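Local structure of Phthiocerol/phenolphthiocerol synthesis polyketide synthase type I PpsC (5NJI) at residues A[30-35]-A[74-79]; A[78-83]-A[112-117]. The protein probably catalyses dehydration of beta-hydroxyacyl intermediates through its dehydratase domain, as part of a type I polyketide synthase involved in phthiocerol and phenolphthiocerol synthesis. The protein carries 1 engineered substitution. All coordinates share one frame; numbering follows the deposited sequence.

Contact 1 of 2, residues A[30-35]-A[74-79]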
loop_
_atom_site.group_PDB
_atom_site.type_symbol
_atom_site.label_atom_id
_atom_site.label_comp_id
_atom_site.label_asym_id
_atom_site.label_seq_id
_atom_site.Cartn_x
_atom_site.Cartn_y
_atom_site.Cartn_z
ATOM N N PRO A 30 2.590 -0.525 -15.300
ATOM C CA PRO A 30 3.981 -0.956 -15.094
ATOM C C PRO A 30 4.154 -2.034 -14.045
ATOM O O PRO A 30 5.205 -2.685 -14.046
ATOM C CB PRO A 30 4.689 0.333 -14.669
ATOM C CG PRO A 30 3.616 1.150 -14.072
ATOM C CD PRO A 30 2.400 0.878 -14.896
ATOM N N LEU A 31 3.181 -2.253 -13.162
ATOM C CA LEU A 31 3.285 -3.310 -12.158
ATOM C C LEU A 31 2.453 -4.530 -12.518
ATOM O O LEU A 31 2.879 -5.662 -12.274
ATOM C CB LEU A 31 2.857 -2.793 -10.776
ATOM C CG LEU A 31 3.600 -1.546 -10.297
ATOM C CD1 LEU A 31 3.066 -1.061 -8.940
ATOM C CD2 LEU A 31 5.093 -1.823 -10.242
ATOM N N LEU A 32 1.289 -4.321 -13.123
ATOM C CA LEU A 32 0.401 -5.424 -13.465
ATOM C C LEU A 32 0.804 -6.071 -14.774
ATOM O O LEU A 32 0.788 -7.307 -14.895
ATOM C CB LEU A 32 -1.035 -4.912 -13.543
ATOM C CG LEU A 32 -2.096 -5.896 -14.038
ATOM C CD1 LEU A 32 -2.348 -6.994 -13.023
ATOM C CD2 LEU A 32 -3.377 -5.191 -14.376
ATOM N N GLY A 33 1.157 -5.265 -15.761
ATOM C CA GLY A 33 1.606 -5.809 -17.025
ATOM C C GLY A 33 0.459 -6.080 -17.973
ATOM O O GLY A 33 -0.647 -5.551 -17.842
ATOM N N VAL A 34 0.734 -6.949 -18.940
ATOM C CA VAL A 34 -0.188 -7.219 -20.037
ATOM C C VAL A 34 -0.927 -8.524 -19.762
ATOM O O VAL A 34 -0.352 -9.496 -19.250
ATOM C CB VAL A 34 0.555 -7.253 -21.388
ATOM C CG1 VAL A 34 1.777 -8.133 -21.307
ATOM C CG2 VAL A 34 -0.384 -7.697 -22.511
ATOM N N GLY A 35 -2.221 -8.528 -20.067
ATOM C CA GLY A 35 -3.104 -9.598 -19.658
ATOM C C GLY A 35 -3.788 -10.301 -20.814
ATOM O O GLY A 35 -3.990 -9.730 -21.890
ATOM N N ALA A 74 -1.699 -3.955 -3.403
ATOM C CA ALA A 74 -3.041 -3.386 -3.413
ATOM C C ALA A 74 -3.359 -2.755 -4.756
ATOM O O ALA A 74 -4.437 -2.978 -5.316
ATOM C CB ALA A 74 -3.177 -2.353 -2.293
ATOM N N GLU A 75 -2.419 -1.979 -5.312
ATOM C CA GLU A 75 -2.637 -1.397 -6.630
ATOM C C GLU A 75 -2.775 -2.478 -7.706
ATOM O O GLU A 75 -3.614 -2.374 -8.609
ATOM C CB GLU A 75 -1.499 -0.433 -6.946
ATOM C CG GLU A 75 -1.427 -0.015 -8.412
ATOM C CD GLU A 75 -2.729 0.596 -8.926
ATOM O OE1 GLU A 75 -3.604 0.975 -8.120
ATOM O OE2 GLU A 75 -2.886 0.699 -10.155
ATOM N N ILE A 76 -1.947 -3.515 -7.647
ATOM C CA ILE A 76 -2.039 -4.558 -8.659
ATOM C C ILE A 76 -3.406 -5.222 -8.630
ATOM O O ILE A 76 -3.996 -5.487 -9.681
ATOM C CB ILE A 76 -0.907 -5.580 -8.468
ATOM C CG1 ILE A 76 0.426 -4.926 -8.825
ATOM C CG2 ILE A 76 -1.134 -6.817 -9.302
ATOM C CD1 ILE A 76 1.639 -5.647 -8.252
ATOM N N ALA A 77 -3.926 -5.508 -7.440
ATOM C CA ALA A 77 -5.242 -6.136 -7.355
ATOM C C ALA A 77 -6.333 -5.227 -7.920
ATOM O O ALA A 77 -7.203 -5.684 -8.673
ATOM C CB ALA A 77 -5.545 -6.517 -5.909
ATOM N N LEU A 78 -6.316 -3.938 -7.563
ATOM C CA LEU A 78 -7.319 -3.010 -8.090
ATOM C C LEU A 78 -7.191 -2.833 -9.591
ATOM O O LEU A 78 -8.199 -2.788 -10.305
ATOM C CB LEU A 78 -7.213 -1.653 -7.388
ATOM C CG LEU A 78 -7.571 -1.718 -5.914
ATOM C CD1 LEU A 78 -7.174 -0.400 -5.314
ATOM C CD2 LEU A 78 -9.057 -1.965 -5.700
ATOM N N ALA A 79 -5.958 -2.755 -10.098
ATOM C CA ALA A 79 -5.761 -2.619 -11.528
ATOM C C ALA A 79 -6.208 -3.869 -12.272
ATOM O O ALA A 79 -6.696 -3.764 -13.400
ATOM C CB ALA A 79 -4.293 -2.333 -11.840
#
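Ile76, on helix 70-84, fits its two branches against Leu31 and Leu32 in the turn leading into strand 34-37. From CB the longer branch runs beside the backbone N (chi1 -69°), which lays CG1 against the CB of Leu31 at 3.8 Å. At the tip of that branch, Ile76 CD1 is 4.0 Å from the same Leu31 CB. The other branch, Ile76 CG2, meets Leu32 CD1 at 3.9 Å, the two side chains passing at a slant. One helical turn on, Leu32 CD2 lies 3.9 Å from Ala79 CB and 3.7 Å from Ala79 O, so the leucine fork straddles a turn of helix and touches backbone as well as methyls. No hydrogen bond joins the segments directly. Instead His29 bridges them, ND1 bonded to Leu31 N and NE2 to Glu75 OE2, while Met223 N and Leu224 N also bond the buried carboxylate of Glu75. All four touching residues are buried. The arrangement is that of a hotdog fold, here the N-terminal half of a dehydratase double hotdog, with the turn before the first strand packed on the central helix.

Contact 2 of 2, residues A[78-83]-A[112-117]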
loop_
_atom_site.group_PDB
_atom_site.type_symbol
_atom_site.label_atom_id
_atom_site.label_comp_id
_atom_site.label_asym_id
_atom_site.label_seq_id
_atom_site.Cartn_x
_atom_site.Cartn_y
_atom_site.Cartn_z
ATOM N N LEU A 78 -6.316 -3.938 -7.563
ATOM C CA LEU A 78 -7.319 -3.010 -8.090
ATOM C C LEU A 78 -7.191 -2.833 -9.591
ATOM O O LEU A 78 -8.199 -2.788 -10.305
ATOM C CB LEU A 78 -7.213 -1.653 -7.388
ATOM C CG LEU A 78 -7.571 -1.718 -5.914
ATOM C CD1 LEU A 78 -7.174 -0.400 -5.314
ATOM C CD2 LEU A 78 -9.057 -1.965 -5.700
ATOM N N ALA A 79 -5.958 -2.755 -10.098
ATOM C CA ALA A 79 -5.761 -2.619 -11.528
ATOM C C ALA A 79 -6.208 -3.869 -12.272
ATOM O O ALA A 79 -6.696 -3.764 -13.400
ATOM C CB ALA A 79 -4.293 -2.333 -11.840
ATOM N N ALA A 80 -6.039 -5.042 -11.666
ATOM C CA ALA A 80 -6.485 -6.277 -12.299
ATOM C C ALA A 80 -7.997 -6.285 -12.478
ATOM O O ALA A 80 -8.497 -6.579 -13.569
ATOM C CB ALA A 80 -6.028 -7.493 -11.486
ATOM N N ALA A 81 -8.741 -5.951 -11.419
ATOM C CA ALA A 81 -10.196 -5.874 -11.540
ATOM C C ALA A 81 -10.607 -4.858 -12.592
ATOM O O ALA A 81 -11.503 -5.113 -13.400
ATOM C CB ALA A 81 -10.825 -5.520 -10.186
ATOM N N THR A 82 -9.972 -3.689 -12.588
ATOM C CA THR A 82 -10.308 -2.640 -13.538
ATOM C C THR A 82 -10.012 -3.053 -14.977
ATOM O O THR A 82 -10.764 -2.697 -15.896
ATOM C CB THR A 82 -9.549 -1.366 -13.148
ATOM O OG1 THR A 82 -9.996 -0.946 -11.861
ATOM C CG2 THR A 82 -9.789 -0.241 -14.145
ATOM N N ASP A 83 -8.953 -3.831 -15.196
ATOM C CA ASP A 83 -8.653 -4.288 -16.544
ATOM C C ASP A 83 -9.588 -5.394 -16.995
ATOM O O ASP A 83 -9.719 -5.622 -18.201
ATOM C CB ASP A 83 -7.200 -4.764 -16.614
ATOM C CG ASP A 83 -6.757 -5.093 -18.024
ATOM O OD1 ASP A 83 -6.907 -4.227 -18.922
ATOM O OD2 ASP A 83 -6.245 -6.219 -18.231
ATOM N N LEU A 112 6.467 -10.898 -12.591
ATOM C CA LEU A 112 5.342 -10.938 -11.678
ATOM C C LEU A 112 4.146 -11.464 -12.447
ATOM O O LEU A 112 3.839 -10.956 -13.525
ATOM C CB LEU A 112 5.053 -9.546 -11.120
ATOM C CG LEU A 112 4.172 -9.493 -9.882
ATOM C CD1 LEU A 112 4.911 -10.096 -8.725
ATOM C CD2 LEU A 112 3.810 -8.073 -9.556
ATOM N N VAL A 113 3.490 -12.488 -11.905
ATOM C CA VAL A 113 2.397 -13.178 -12.574
ATOM C C VAL A 113 1.153 -13.024 -11.712
ATOM O O VAL A 113 1.119 -13.513 -10.580
ATOM C CB VAL A 113 2.727 -14.661 -12.809
ATOM C CG1 VAL A 113 1.591 -15.357 -13.571
ATOM C CG2 VAL A 113 4.060 -14.779 -13.561
ATOM N N THR A 114 0.134 -12.372 -12.257
ATOM C CA THR A 114 -1.106 -12.100 -11.537
ATOM C C THR A 114 -2.256 -12.866 -12.182
ATOM O O THR A 114 -2.309 -13.010 -13.409
ATOM C CB THR A 114 -1.399 -10.593 -11.549
ATOM O OG1 THR A 114 -0.293 -9.901 -10.967
ATOM C CG2 THR A 114 -2.661 -10.236 -10.783
ATOM N N THR A 115 -3.134 -13.427 -11.361
ATOM C CA THR A 115 -4.349 -14.060 -11.862
ATOM C C THR A 115 -5.574 -13.466 -11.195
ATOM O O THR A 115 -5.521 -12.988 -10.060
ATOM C CB THR A 115 -4.368 -15.566 -11.636
ATOM O OG1 THR A 115 -4.203 -15.865 -10.244
ATOM C CG2 THR A 115 -3.287 -16.271 -12.463
ATOM N N LEU A 116 -6.684 -13.500 -11.919
ATOM C CA LEU A 116 -7.958 -13.048 -11.378
ATOM C C LEU A 116 -9.037 -14.042 -11.760
ATOM O O LEU A 116 -9.161 -14.415 -12.929
ATOM C CB LEU A 116 -8.331 -11.654 -11.883
ATOM C CG LEU A 116 -9.634 -11.033 -11.342
ATOM C CD1 LEU A 116 -9.543 -9.538 -11.375
ATOM C CD2 LEU A 116 -10.852 -11.468 -12.171
ATOM N N THR A 117 -9.833 -14.430 -10.779
ATOM C CA THR A 117 -11.030 -15.220 -11.010
ATOM C C THR A 117 -12.199 -14.493 -10.365
ATOM O O THR A 117 -12.015 -13.701 -9.444
ATOM C CB THR A 117 -10.908 -16.622 -10.420
ATOM O OG1 THR A 117 -10.770 -16.545 -8.992
ATOM C CG2 THR A 117 -9.694 -17.336 -10.998
#
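Leu116 and Ala80 make most of this contact between strand 110-118 and helix 70-84, with Thr114 adding a smaller share. Leu116 extends from the strand with CG anti to its backbone N (chi1 -178°), which carries CG and its two methyls out toward the helix. There its CD1 rests largely on the main chain between two alanines, 3.8 Å from Ala80 C and 3.7 Å from Ala81 N. The same methyl is 4.1 Å from Ala80 CB, while Ala81 CB is more distant at 4.4 Å. Ala80 turns its methyl toward the strand, where Thr114, two residues before Leu116, offers CG2 at a loose 4.4 Å. With such short side chains on the helix, a single leucine methyl can reach its backbone, although the two local axes are 9.2 Å apart. They cross at -55°. Trp46 of the adjacent strand 44-50 touches Ala80, Thr114 and Leu116 together; its NE1 bonds Asp83 OD2, which also forms a salt bridge with Arg44. Directed away from the strand, Thr82 bonds Leu78 O through OG1 at 3.0 Å. An alanine-rich helix lying obliquely on the inner face of an antiparallel sheet is the sausage-in-bun packing of the hotdog fold found in dehydratases.

How the contacts relate
From the N terminus, the chain passes through residues 30-35, makes strand 44-50 and enters helix 70-84, where contact 1 closes the first loop. Contact 2 begins on that helix and closes a second loop at strand 110-118, after strand 93-100. The loops follow one another and overlap only at Leu78 and Ala79 rather than nesting or crossing. The centres of the two contacts lie about 6 Å apart, and they interlock: Ile76 CD1 meets Leu112 CD2 at 3.5 Å, and Leu32 CD2 approaches Ala80 N at 3.8 Å. Together they pack successive turns of one helix against the entry turn and a strand of the same N-terminal hotdog.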